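Local atomic coordinates of polyprenyl synthetase (Zymomonas mobilis subsp. mobilis, PDB entry 4KKM), a protein that probably joins isopentenyl diphosphate to allylic diphosphates to make longer prenyl diphosphates such as farnesyl diphosphate, in a metal-dependent reaction. Residues K28-Q33 against R72-V77; V77-L82 against D230-Y235; I97-V102 against F146-E151; F243-D248 against E281-Q286; Q293-L298 against S310-I315. One frame throughout, in Å; residues are numbered along the deposited sequence.

Contact 1: residues K28-Q33 against R72-V77; sequences KTMMEQ and RPLLVV
Met30 and Met31 of helix 24-45 hold the forked end of Leu74, from helix 71-80, Met30 nearest one methyl and Met31 nearest the other. All contacts across the pair are apolar. Leu74 CD1 lies 3.7 Å from Met30 CG and equally near the SD of that residue, while Leu74 CD2 meets Met31 CG at 3.7 Å. Both methionines cross the leucine at a slant, Met30 touching through CG and SD and Met31 through CG. Met30 keeps CG trans to its own backbone nitrogen (chi1 176°) and stays straight at chi2, which carries the chain past Leu74; a turn at chi3 then lays its end methyl beside Val77, CE to CG1 4.0 Å, the two side chains passing in opposite directions. A salt bridge between exposed side chains of helix 24-45, Lys28 NZ to Glu32 OE2 at 3.0 Å, lies apart from the interface. In the backbone, the axes of the two segments approach to 10.1 Å, their N-to-C directions 115° apart, and the CA atoms of Met31 and Leu74 are the nearest pair, 6.7 Å apart. Helix 306-314 packs against both partners, with Tyr307 on Met30, Tyr314 on Met31 and Ile311 on Leu74, while Val77 rests on Leu91 of helix 87-109. The N-terminal helix is thereby fitted onto the all-helical isoprenoid synthase core.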
# COMPACT_ATOMS: atom_id res chain seq x y z
N LYS B 28 25.08 -13.46 14.52
CA LYS B 28 24.01 -14.03 15.33
C LYS B 28 23.53 -13.03 16.38
O LYS B 28 22.33 -12.89 16.61
CB LYS B 28 24.47 -15.31 16.03
CG LYS B 28 23.33 -16.11 16.65
CD LYS B 28 23.80 -17.01 17.79
CE LYS B 28 22.75 -18.07 18.10
NZ LYS B 28 22.42 -18.13 19.56
N THR B 29 24.48 -12.35 17.01
CA THR B 29 24.16 -11.34 18.01
C THR B 29 23.34 -10.20 17.41
O THR B 29 22.31 -9.81 17.96
CB THR B 29 25.43 -10.78 18.69
OG1 THR B 29 25.95 -11.75 19.60
CG2 THR B 29 25.11 -9.51 19.45
N MET B 30 23.80 -9.68 16.28
CA MET B 30 23.05 -8.63 15.59
C MET B 30 21.64 -9.09 15.24
O MET B 30 20.68 -8.34 15.39
CB MET B 30 23.80 -8.13 14.34
CG MET B 30 23.01 -7.10 13.53
SD MET B 30 23.86 -6.46 12.07
CE MET B 30 24.68 -5.04 12.77
N MET B 31 21.52 -10.34 14.78
CA MET B 31 20.22 -10.88 14.39
C MET B 31 19.24 -10.92 15.55
O MET B 31 18.09 -10.49 15.42
CB MET B 31 20.38 -12.28 13.77
CG MET B 31 20.98 -12.27 12.37
SD MET B 31 21.27 -13.91 11.69
CE MET B 31 19.60 -14.52 11.51
N GLU B 32 19.69 -11.42 16.69
CA GLU B 32 18.85 -11.48 17.89
C GLU B 32 18.45 -10.09 18.36
O GLU B 32 17.34 -9.87 18.82
CB GLU B 32 19.56 -12.25 19.01
CG GLU B 32 19.89 -13.69 18.65
CD GLU B 32 20.71 -14.39 19.72
OE1 GLU B 32 21.22 -13.71 20.63
OE2 GLU B 32 20.84 -15.64 19.65
N GLN B 33 19.38 -9.14 18.24
CA GLN B 33 19.11 -7.76 18.62
C GLN B 33 18.09 -7.10 17.69
O GLN B 33 17.14 -6.47 18.14
CB GLN B 33 20.40 -6.94 18.62
CG GLN B 33 21.02 -6.79 19.99
CD GLN B 33 22.53 -6.65 19.93
OE1 GLN B 33 23.09 -6.12 18.97
NE2 GLN B 33 23.21 -7.12 20.98
N ARG B 72 15.09 -8.79 6.20
CA ARG B 72 15.06 -7.49 5.53
C ARG B 72 15.44 -6.32 6.46
O ARG B 72 16.26 -5.49 6.08
CB ARG B 72 13.74 -7.29 4.77
CG ARG B 72 13.66 -8.22 3.55
CD ARG B 72 12.23 -8.58 3.15
NE ARG B 72 12.23 -9.69 2.19
CZ ARG B 72 12.33 -10.98 2.53
NH1 ARG B 72 12.44 -11.33 3.80
NH2 ARG B 72 12.32 -11.91 1.58
N PRO B 73 14.87 -6.27 7.68
CA PRO B 73 15.41 -5.30 8.64
C PRO B 73 16.91 -5.47 8.88
O PRO B 73 17.63 -4.47 9.01
CB PRO B 73 14.63 -5.62 9.92
CG PRO B 73 13.29 -6.08 9.41
CD PRO B 73 13.60 -6.85 8.14
N LEU B 74 17.38 -6.71 8.92
CA LEU B 74 18.80 -6.98 9.16
C LEU B 74 19.66 -6.38 8.05
O LEU B 74 20.71 -5.79 8.32
CB LEU B 74 19.05 -8.49 9.26
CG LEU B 74 20.51 -8.93 9.40
CD1 LEU B 74 21.08 -8.47 10.74
CD2 LEU B 74 20.63 -10.44 9.22
N LEU B 75 19.22 -6.52 6.81
CA LEU B 75 19.94 -5.93 5.67
C LEU B 75 19.97 -4.41 5.74
O LEU B 75 20.99 -3.79 5.43
CB LEU B 75 19.30 -6.38 4.35
CG LEU B 75 19.57 -7.83 3.95
CD1 LEU B 75 18.67 -8.23 2.78
CD2 LEU B 75 21.04 -8.01 3.59
N VAL B 76 18.84 -3.81 6.12
CA VAL B 76 18.80 -2.36 6.28
C VAL B 76 19.80 -1.91 7.34
O VAL B 76 20.62 -1.02 7.10
CB VAL B 76 17.39 -1.87 6.67
CG1 VAL B 76 17.43 -0.38 7.04
CG2 VAL B 76 16.41 -2.11 5.53
N VAL B 77 19.74 -2.55 8.51
CA VAL B 77 20.61 -2.21 9.62
C VAL B 77 22.09 -2.39 9.24
O VAL B 77 22.92 -1.51 9.50
CB VAL B 77 20.28 -3.05 10.89
CG1 VAL B 77 21.38 -2.93 11.93
CG2 VAL B 77 18.92 -2.64 11.47

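Contact 2: residues V77-L82 against D230-Y235; sequences VATCAL and DRLKAY
Leu232 of helix 226-253 divides its two methyls between Thr79 and Leu82, near the C-terminal end of helix 71-80. CD1 meets Thr79 CG2 at 3.8 Å and CD2 meets Leu82 CD1 at 3.7 Å; in both pairs the side chains point at one another and touch tip to tip. The backbones stay well apart, the nearest CA atoms being those of Thr79 and Leu232 at 8.3 Å, so methyl groups alone bridge the gap. The next shell sets these groups. Thr79 (chi1 -52°) places OG1 beside its own nitrogen, where the hydroxyl hydrogen-bonds Leu75 O one turn back; this fixes the rotation of the side chain and presents CG2 to the leucine. A backbone bond from Leu82 N to Thr79 O, 3.0 Å, keeps the two residues that receive Leu232 close together. Leu215 of helix 208-221 packs on both Thr79 and Leu232, and Ala219 adds to the cover of Leu232. Leu308 of helix 306-314 lies on Thr79, and its carbonyl oxygen is hydrogen-bonded to Tyr235 OH, so this buried contact sits in the core where helices 71-80, 208-221, 226-253 and 306-314 converge.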
# COMPACT_ATOMS: atom_id res chain seq x y z
N VAL B 77 19.74 -2.55 8.51
CA VAL B 77 20.61 -2.21 9.62
C VAL B 77 22.09 -2.39 9.24
O VAL B 77 22.92 -1.51 9.50
CB VAL B 77 20.28 -3.05 10.89
CG1 VAL B 77 21.38 -2.93 11.93
CG2 VAL B 77 18.92 -2.64 11.47
N ALA B 78 22.40 -3.51 8.60
CA ALA B 78 23.78 -3.80 8.21
C ALA B 78 24.30 -2.88 7.11
O ALA B 78 25.50 -2.63 7.02
CB ALA B 78 23.94 -5.27 7.80
N THR B 79 23.40 -2.39 6.26
CA THR B 79 23.82 -1.47 5.21
C THR B 79 23.99 -0.06 5.77
O THR B 79 24.97 0.62 5.46
CB THR B 79 22.84 -1.45 4.02
OG1 THR B 79 22.62 -2.79 3.56
CG2 THR B 79 23.42 -0.62 2.87
N CYS B 80 23.04 0.38 6.60
CA CYS B 80 23.17 1.68 7.25
C CYS B 80 24.44 1.77 8.09
O CYS B 80 25.04 2.84 8.24
CB CYS B 80 21.94 2.00 8.09
SG CYS B 80 20.48 2.38 7.10
N ALA B 81 24.86 0.62 8.63
CA ALA B 81 26.08 0.53 9.42
C ALA B 81 27.34 0.90 8.64
O ALA B 81 28.36 1.25 9.23
CB ALA B 81 26.21 -0.86 10.02
N LEU B 82 27.28 0.81 7.31
CA LEU B 82 28.42 1.17 6.47
C LEU B 82 28.74 2.65 6.59
O LEU B 82 29.88 3.07 6.43
CB LEU B 82 28.13 0.88 5.00
CG LEU B 82 27.84 -0.56 4.60
CD1 LEU B 82 27.45 -0.65 3.12
CD2 LEU B 82 29.06 -1.39 4.88
N ASP B 230 25.01 1.76 -6.65
CA ASP B 230 25.03 0.66 -7.61
C ASP B 230 25.72 -0.59 -7.07
O ASP B 230 25.24 -1.70 -7.28
CB ASP B 230 25.68 1.11 -8.93
CG ASP B 230 24.77 2.00 -9.75
OD1 ASP B 230 23.56 2.05 -9.45
OD2 ASP B 230 25.27 2.64 -10.69
N ARG B 231 26.84 -0.42 -6.37
CA ARG B 231 27.52 -1.54 -5.74
C ARG B 231 26.60 -2.25 -4.74
O ARG B 231 26.52 -3.49 -4.72
CB ARG B 231 28.78 -1.08 -5.02
CG ARG B 231 29.95 -0.76 -5.93
CD ARG B 231 31.13 -0.28 -5.12
NE ARG B 231 32.34 -0.17 -5.93
CZ ARG B 231 33.18 -1.17 -6.17
NH1 ARG B 231 32.95 -2.37 -5.65
NH2 ARG B 231 34.25 -0.97 -6.92
N LEU B 232 25.90 -1.47 -3.93
CA LEU B 232 24.98 -2.03 -2.94
C LEU B 232 23.79 -2.73 -3.61
O LEU B 232 23.40 -3.82 -3.20
CB LEU B 232 24.50 -0.94 -1.97
CG LEU B 232 25.64 -0.35 -1.14
CD1 LEU B 232 25.14 0.75 -0.20
CD2 LEU B 232 26.34 -1.45 -0.36
N LYS B 233 23.22 -2.12 -4.64
CA LYS B 233 22.12 -2.78 -5.35
C LYS B 233 22.59 -4.06 -6.05
O LYS B 233 21.85 -5.03 -6.17
CB LYS B 233 21.42 -1.83 -6.32
CG LYS B 233 20.66 -0.70 -5.62
CD LYS B 233 19.74 0.04 -6.58
CE LYS B 233 18.41 -0.70 -6.76
NZ LYS B 233 17.45 0.08 -7.59
N ALA B 234 23.84 -4.05 -6.51
CA ALA B 234 24.42 -5.24 -7.13
C ALA B 234 24.59 -6.37 -6.12
O ALA B 234 24.40 -7.54 -6.44
CB ALA B 234 25.77 -4.89 -7.78
N TYR B 235 24.96 -6.02 -4.89
CA TYR B 235 25.04 -7.00 -3.81
C TYR B 235 23.67 -7.63 -3.58
O TYR B 235 23.56 -8.85 -3.45
CB TYR B 235 25.55 -6.35 -2.52
CG TYR B 235 25.34 -7.17 -1.25
CD1 TYR B 235 24.12 -7.15 -0.58
CD2 TYR B 235 26.37 -7.92 -0.70
CE1 TYR B 235 23.92 -7.87 0.58
CE2 TYR B 235 26.18 -8.66 0.47
CZ TYR B 235 24.94 -8.62 1.11
OH TYR B 235 24.73 -9.34 2.27

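Contact 3: residues I97-V102 against F146-E151; sequences IECIHV and FEILSE
Ile148 touches Cys99 where helices 131-150 and 87-109 of the isoprenoid synthase helical bundle lie next to each other. From CB of Ile148 the branches part: CG2 is trans to the backbone nitrogen, while CG1 goes beside that nitrogen (chi1 -67°). Neither comes within 4.2 Å of helix segment 97-102. The chain then runs on extended, and its last atom makes the contact, CD1 standing 3.8 Å from Cys99 SG. A looser touch joins Ile100 CD1 to Phe146 CE2, 4.4 Å apart, the methyl coming obliquely to the ring. The nearest CA atoms, of Cys99 and Phe146, are 9.1 Å apart, so the gap is spanned by side-chain ends, sulfur and methyl at one touch and methyl and ring at the other. All four of these residues are buried. The Phe146 ring stacks on Phe146 of the second subunit, placing the contact between the core and the dimer interface. Along helix 87-109, the side chain of Ile100 is about 11 Å from that of the calcium ligand Asp108. Toward the end of helix 131-150, Glu147 O takes two donors from the same face of its carbonyl plane: Ser150 N at 3.3 Å and Ser150 OG at 2.7 Å, the hydroxyl tilted 27° from that plane.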
# COMPACT_ATOMS: atom_id res chain seq x y z
N ILE B 97 10.13 -1.80 5.68
CA ILE B 97 10.27 -2.84 4.66
C ILE B 97 9.63 -4.13 5.17
O ILE B 97 9.07 -4.90 4.39
CB ILE B 97 11.75 -3.06 4.19
CG1 ILE B 97 11.82 -4.05 3.02
CG2 ILE B 97 12.64 -3.54 5.34
CD1 ILE B 97 11.02 -3.60 1.81
N GLU B 98 9.70 -4.34 6.47
CA GLU B 98 9.12 -5.54 7.06
C GLU B 98 7.60 -5.48 6.99
O GLU B 98 6.94 -6.52 6.91
CB GLU B 98 9.62 -5.74 8.50
CG GLU B 98 9.23 -7.07 9.14
CD GLU B 98 9.96 -8.29 8.56
OE1 GLU B 98 10.72 -8.16 7.57
OE2 GLU B 98 9.77 -9.39 9.11
N CYS B 99 7.03 -4.28 6.99
CA CYS B 99 5.60 -4.13 6.76
C CYS B 99 5.19 -4.71 5.41
O CYS B 99 4.20 -5.43 5.31
CB CYS B 99 5.18 -2.66 6.81
SG CYS B 99 5.05 -1.98 8.47
N ILE B 100 5.96 -4.39 4.38
CA ILE B 100 5.69 -4.88 3.04
C ILE B 100 5.87 -6.40 2.96
O ILE B 100 5.04 -7.11 2.38
CB ILE B 100 6.59 -4.20 2.01
CG1 ILE B 100 6.36 -2.68 2.02
CG2 ILE B 100 6.41 -4.82 0.61
CD1 ILE B 100 4.92 -2.26 1.73
N HIS B 101 6.95 -6.89 3.55
CA HIS B 101 7.22 -8.32 3.54
C HIS B 101 6.11 -9.08 4.27
O HIS B 101 5.58 -10.07 3.76
CB HIS B 101 8.57 -8.61 4.20
CG HIS B 101 8.88 -10.07 4.35
ND1 HIS B 101 8.94 -10.93 3.28
CD2 HIS B 101 9.15 -10.81 5.45
CE1 HIS B 101 9.24 -12.15 3.71
NE2 HIS B 101 9.36 -12.10 5.03
N VAL B 102 5.76 -8.62 5.46
CA VAL B 102 4.75 -9.30 6.27
C VAL B 102 3.38 -9.27 5.59
O VAL B 102 2.71 -10.29 5.52
CB VAL B 102 4.68 -8.72 7.70
CG1 VAL B 102 3.41 -9.20 8.42
CG2 VAL B 102 5.94 -9.10 8.47
N PHE B 146 4.34 3.10 4.37
CA PHE B 146 4.55 4.43 3.80
C PHE B 146 4.36 5.53 4.84
O PHE B 146 5.06 6.55 4.81
CB PHE B 146 3.66 4.65 2.57
CG PHE B 146 4.02 3.73 1.44
CD1 PHE B 146 5.11 4.01 0.62
CD2 PHE B 146 3.29 2.58 1.21
CE1 PHE B 146 5.46 3.15 -0.41
CE2 PHE B 146 3.64 1.71 0.18
CZ PHE B 146 4.73 2.00 -0.63
N GLU B 147 3.43 5.30 5.78
CA GLU B 147 3.29 6.21 6.91
C GLU B 147 4.59 6.29 7.69
O GLU B 147 5.04 7.39 8.05
CB GLU B 147 2.15 5.79 7.85
CG GLU B 147 1.87 6.85 8.92
CD GLU B 147 0.79 6.44 9.91
OE1 GLU B 147 0.06 5.46 9.64
OE2 GLU B 147 0.67 7.11 10.96
N ILE B 148 5.21 5.14 7.95
CA ILE B 148 6.45 5.09 8.72
C ILE B 148 7.57 5.86 8.02
O ILE B 148 8.27 6.67 8.64
CB ILE B 148 6.91 3.63 8.96
CG1 ILE B 148 5.94 2.89 9.88
CG2 ILE B 148 8.33 3.59 9.54
CD1 ILE B 148 6.10 1.37 9.82
N LEU B 149 7.73 5.63 6.72
CA LEU B 149 8.80 6.28 5.96
C LEU B 149 8.63 7.79 5.85
O LEU B 149 9.60 8.52 5.65
CB LEU B 149 8.92 5.69 4.56
CG LEU B 149 9.52 4.29 4.44
CD1 LEU B 149 9.62 3.89 2.97
CD2 LEU B 149 10.89 4.25 5.11
N SER B 150 7.39 8.26 5.97
CA SER B 150 7.10 9.68 5.79
C SER B 150 7.51 10.53 6.99
O SER B 150 7.74 11.73 6.85
CB SER B 150 5.61 9.88 5.49
OG SER B 150 4.85 9.75 6.67
N GLU B 151 7.61 9.91 8.16
CA GLU B 151 7.84 10.64 9.41
C GLU B 151 9.25 11.21 9.57
O GLU B 151 10.23 10.62 9.11
CB GLU B 151 7.49 9.77 10.61
CG GLU B 151 6.05 9.29 10.64
CD GLU B 151 5.70 8.60 11.94
OE1 GLU B 151 6.63 8.07 12.59
OE2 GLU B 151 4.52 8.60 12.32

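Contact 4: residues F243-D248 against E281-Q286; sequences FQIADD and EKARSQ
Ile245 and Ala283 mark the nearest backbone approach of two neighbouring helices, their CA atoms 6.6 Å apart. They belong to helices 226-253 and 280-296 in the C-terminal part of the isoprenoid synthase fold, and the small alanine lets the two come this near. Ile245 carries most of the contact. With CG1 beside the backbone nitrogen (chi1 -64°), its CG2 methyl faces the other helix and rests against main chain as well as side chain: 3.3 Å from Ala283 O and 4.0 Å from Ala283 CB. The other branch stretches out until CD1 reaches Gln286 CB at 4.4 Å, a peripheral touch. Ala287 and Leu290 farther along helix 280-296 continue the packing on Ile245, and Phe274 covers it from helix 274-278. Asp247 and Asp248 open a sequence that matches the second aspartate-rich motif of this family, which in relatives binds magnesium that in turn holds the allylic diphosphate. Asp248 is held by Gln244, one turn earlier, whose NE2 gives OD1 a bond of 2.8 Å from above the carboxylate plane, and by Phe274 N at OD2. On helix 280-296, Lys282 O accepts both Gln286 N, at 3.0 Å, and Ser285 OG, at 3.1 Å; the hydroxyl lies 38° above the carbonyl plane, on the same face as the amide nitrogen.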
# COMPACT_ATOMS: atom_id res chain seq x y z
N PHE B 243 19.82 -16.63 -2.92
CA PHE B 243 18.78 -16.99 -1.95
C PHE B 243 17.69 -17.85 -2.61
O PHE B 243 17.25 -18.85 -2.04
CB PHE B 243 18.19 -15.71 -1.34
CG PHE B 243 17.21 -15.93 -0.21
CD1 PHE B 243 17.64 -16.30 1.05
CD2 PHE B 243 15.85 -15.72 -0.41
CE1 PHE B 243 16.73 -16.48 2.09
CE2 PHE B 243 14.93 -15.90 0.62
CZ PHE B 243 15.37 -16.28 1.87
N GLN B 244 17.27 -17.48 -3.81
CA GLN B 244 16.24 -18.25 -4.50
C GLN B 244 16.76 -19.61 -4.97
O GLN B 244 16.06 -20.62 -4.87
CB GLN B 244 15.67 -17.49 -5.70
CG GLN B 244 14.50 -18.21 -6.35
CD GLN B 244 13.38 -18.49 -5.36
OE1 GLN B 244 12.95 -17.60 -4.62
NE2 GLN B 244 12.91 -19.74 -5.32
N ILE B 245 17.99 -19.63 -5.48
CA ILE B 245 18.60 -20.89 -5.89
C ILE B 245 18.72 -21.83 -4.70
O ILE B 245 18.34 -23.00 -4.79
CB ILE B 245 19.98 -20.67 -6.55
CG1 ILE B 245 19.81 -19.87 -7.85
CG2 ILE B 245 20.63 -22.01 -6.85
CD1 ILE B 245 21.10 -19.61 -8.59
N ALA B 246 19.22 -21.32 -3.58
CA ALA B 246 19.31 -22.10 -2.35
C ALA B 246 17.94 -22.59 -1.90
O ALA B 246 17.80 -23.73 -1.44
CB ALA B 246 19.97 -21.29 -1.25
N ASP B 247 16.93 -21.74 -2.05
CA ASP B 247 15.56 -22.12 -1.71
C ASP B 247 15.04 -23.23 -2.62
O ASP B 247 14.39 -24.16 -2.15
CB ASP B 247 14.62 -20.91 -1.75
CG ASP B 247 14.80 -20.00 -0.54
OD1 ASP B 247 15.46 -20.43 0.42
OD2 ASP B 247 14.27 -18.87 -0.56
N ASP B 248 15.32 -23.12 -3.92
CA ASP B 248 14.95 -24.17 -4.87
C ASP B 248 15.63 -25.49 -4.48
O ASP B 248 15.04 -26.56 -4.62
CB ASP B 248 15.34 -23.79 -6.30
CG ASP B 248 14.43 -22.74 -6.89
OD1 ASP B 248 13.44 -22.36 -6.23
OD2 ASP B 248 14.69 -22.29 -8.03
N GLU B 281 24.18 -29.77 -10.10
CA GLU B 281 25.56 -29.29 -10.03
C GLU B 281 25.72 -27.82 -10.40
O GLU B 281 26.43 -27.07 -9.72
CB GLU B 281 26.47 -30.14 -10.92
CG GLU B 281 26.88 -31.46 -10.30
CD GLU B 281 27.84 -32.25 -11.18
OE1 GLU B 281 29.04 -31.90 -11.21
OE2 GLU B 281 27.39 -33.22 -11.83
N LYS B 282 25.07 -27.40 -11.48
CA LYS B 282 25.18 -26.02 -11.95
C LYS B 282 24.49 -25.05 -11.00
O LYS B 282 24.98 -23.95 -10.78
CB LYS B 282 24.60 -25.89 -13.36
CG LYS B 282 24.90 -24.57 -14.04
CD LYS B 282 24.44 -24.61 -15.49
CE LYS B 282 25.09 -25.76 -16.24
NZ LYS B 282 24.37 -26.06 -17.52
N ALA B 283 23.35 -25.46 -10.44
CA ALA B 283 22.64 -24.62 -9.48
C ALA B 283 23.46 -24.42 -8.21
O ALA B 283 23.52 -23.32 -7.66
CB ALA B 283 21.26 -25.21 -9.15
N ARG B 284 24.10 -25.49 -7.74
CA ARG B 284 24.96 -25.43 -6.56
C ARG B 284 26.14 -24.49 -6.76
O ARG B 284 26.44 -23.64 -5.92
CB ARG B 284 25.51 -26.81 -6.24
CG ARG B 284 24.74 -27.61 -5.21
CD ARG B 284 25.52 -28.88 -4.92
NE ARG B 284 24.84 -29.80 -4.02
CZ ARG B 284 24.99 -31.12 -4.07
NH1 ARG B 284 25.78 -31.66 -4.99
NH2 ARG B 284 24.34 -31.91 -3.22
N SER B 285 26.84 -24.66 -7.88
CA SER B 285 28.02 -23.85 -8.15
C SER B 285 27.66 -22.39 -8.39
O SER B 285 28.41 -21.49 -8.00
CB SER B 285 28.82 -24.41 -9.33
OG SER B 285 28.08 -24.32 -10.53
N GLN B 286 26.52 -22.14 -9.01
CA GLN B 286 26.12 -20.77 -9.29
C GLN B 286 25.72 -20.03 -8.02
O GLN B 286 26.05 -18.85 -7.86
CB GLN B 286 25.01 -20.69 -10.34
CG GLN B 286 25.16 -19.48 -11.25
CD GLN B 286 24.02 -19.31 -12.23
OE1 GLN B 286 23.71 -20.21 -13.02
NE2 GLN B 286 23.38 -18.15 -12.19

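Contact 5: residues Q293-L298 against S310-I315; sequences QAIAHL and SIARYI
Ile295 has the most surface buried here, shared between Ala312 and Arg313 of helix 306-314. Its CG1 lies 4.0 Å from Ala312 CB, and its end methyl passes on to the arginine. There CD1 stands over the centre of the guanidinium, 3.5 Å from Arg313 CZ, and also touches Arg313 CG at 3.8 Å, so the methyl is covered by both the stem and the flat head. The two side chains cross at about a right angle. Arg313 is extended from CG to NE, and the rotation about CD-NE (chi4 -79°) turns the planar group so that its face, not its edge, lies on the isoleucine; the flat face of the charged group thus lies against a methyl. Ala312 takes a second, looser touch from Ala294, CB to CB 4.5 Å, and the CA atoms of these alanines are the nearest pair at 7.0 Å. The contact joins consecutive helices 280-296 and 306-314 near the end of the chain. Past it, Ile311 packs on Leu75 and Ala78 of helix 71-80, Tyr314 on Leu27 of helix 24-45, while His297 is hydrogen-bonded to Asp238 of helix 226-253.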
# COMPACT_ATOMS: atom_id res chain seq x y z
N GLN B 293 30.44 -13.20 -5.74
CA GLN B 293 30.16 -12.00 -6.51
C GLN B 293 29.53 -10.91 -5.66
O GLN B 293 29.90 -9.74 -5.76
CB GLN B 293 29.27 -12.34 -7.72
CG GLN B 293 30.00 -13.10 -8.81
CD GLN B 293 29.06 -13.74 -9.81
OE1 GLN B 293 27.95 -13.27 -10.03
NE2 GLN B 293 29.51 -14.83 -10.42
N ALA B 294 28.57 -11.29 -4.81
CA ALA B 294 27.92 -10.33 -3.92
C ALA B 294 28.95 -9.65 -3.03
O ALA B 294 28.96 -8.42 -2.88
CB ALA B 294 26.85 -11.04 -3.06
N ILE B 295 29.85 -10.45 -2.46
CA ILE B 295 30.84 -9.92 -1.54
C ILE B 295 31.84 -9.00 -2.25
O ILE B 295 32.23 -7.97 -1.70
CB ILE B 295 31.54 -11.07 -0.77
CG1 ILE B 295 30.57 -11.66 0.26
CG2 ILE B 295 32.82 -10.59 -0.10
CD1 ILE B 295 31.06 -12.95 0.89
N ALA B 296 32.21 -9.36 -3.48
CA ALA B 296 33.16 -8.57 -4.25
C ALA B 296 32.69 -7.13 -4.48
O ALA B 296 33.51 -6.21 -4.59
CB ALA B 296 33.50 -9.25 -5.58
N HIS B 297 31.37 -6.92 -4.54
CA HIS B 297 30.82 -5.58 -4.69
C HIS B 297 31.20 -4.69 -3.50
O HIS B 297 31.23 -3.47 -3.61
CB HIS B 297 29.29 -5.60 -4.87
CG HIS B 297 28.83 -6.33 -6.09
ND1 HIS B 297 29.28 -6.03 -7.36
CD2 HIS B 297 27.95 -7.35 -6.25
CE1 HIS B 297 28.71 -6.83 -8.24
NE2 HIS B 297 27.90 -7.65 -7.59
N LEU B 298 31.50 -5.33 -2.37
CA LEU B 298 31.77 -4.62 -1.12
C LEU B 298 33.27 -4.41 -0.89
O LEU B 298 33.68 -3.98 0.18
CB LEU B 298 31.19 -5.40 0.06
CG LEU B 298 29.71 -5.76 -0.00
CD1 LEU B 298 29.32 -6.61 1.19
CD2 LEU B 298 28.85 -4.50 -0.07
N SER B 310 29.00 -11.51 6.00
CA SER B 310 28.51 -12.68 6.73
C SER B 310 27.11 -13.10 6.28
O SER B 310 26.81 -14.29 6.17
CB SER B 310 28.49 -12.41 8.23
OG SER B 310 29.81 -12.35 8.74
N ILE B 311 26.26 -12.11 6.03
CA ILE B 311 24.89 -12.37 5.62
C ILE B 311 24.87 -13.12 4.30
O ILE B 311 24.14 -14.10 4.15
CB ILE B 311 24.05 -11.07 5.53
CG1 ILE B 311 23.76 -10.54 6.94
CG2 ILE B 311 22.75 -11.31 4.76
CD1 ILE B 311 23.25 -9.12 6.95
N ALA B 312 25.71 -12.68 3.36
CA ALA B 312 25.81 -13.34 2.06
C ALA B 312 26.25 -14.80 2.19
O ALA B 312 25.68 -15.69 1.55
CB ALA B 312 26.78 -12.58 1.15
N ARG B 313 27.25 -15.05 3.03
CA ARG B 313 27.72 -16.40 3.27
C ARG B 313 26.63 -17.22 3.97
O ARG B 313 26.45 -18.41 3.69
CB ARG B 313 29.01 -16.39 4.10
CG ARG B 313 30.13 -15.58 3.46
CD ARG B 313 31.51 -15.96 4.00
NE ARG B 313 32.58 -15.20 3.35
CZ ARG B 313 33.07 -15.49 2.15
NH1 ARG B 313 32.57 -16.50 1.45
NH2 ARG B 313 34.04 -14.76 1.63
N TYR B 314 25.90 -16.56 4.86
CA TYR B 314 24.79 -17.18 5.59
C TYR B 314 23.69 -17.66 4.65
O TYR B 314 23.07 -18.70 4.88
CB TYR B 314 24.24 -16.17 6.59
CG TYR B 314 23.01 -16.61 7.34
CD1 TYR B 314 23.00 -17.78 8.08
CD2 TYR B 314 21.86 -15.83 7.34
CE1 TYR B 314 21.88 -18.18 8.78
CE2 TYR B 314 20.73 -16.22 8.04
CZ TYR B 314 20.74 -17.40 8.75
OH TYR B 314 19.63 -17.80 9.45
N ILE B 315 23.47 -16.91 3.57
CA ILE B 315 22.51 -17.29 2.54
C ILE B 315 23.05 -18.47 1.71
O ILE B 315 23.04 -18.46 0.48
CB ILE B 315 22.16 -16.07 1.64
CG1 ILE B 315 21.75 -14.87 2.50
CG2 ILE B 315 21.03 -16.39 0.68
CD1 ILE B 315 20.26 -14.58 2.55

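How the contacts relate
From the N terminus, contact 1 closes first, bringing helix 24-45 onto helix 71-80. Contact 2 starts on the same helix, sharing Val77, and closes a much longer loop to helix 226-253; contact 3 is nested inside that loop and ties helices 87-109 and 131-150 together. Contacts 4 and 5 follow in series, and none of the five cross. Contact 4 leads from helix 226-253 to helix 280-296, and contact 5 from there to helix 306-314. This last helix returns to the start, packing back on both helices of contact 1. Arg231 NH1 and His297 O, 2.9 Å apart, probably hydrogen-bond contact 2 to contact 5, whereas contact 3 lies across the chain's centre from contacts 4 and 5.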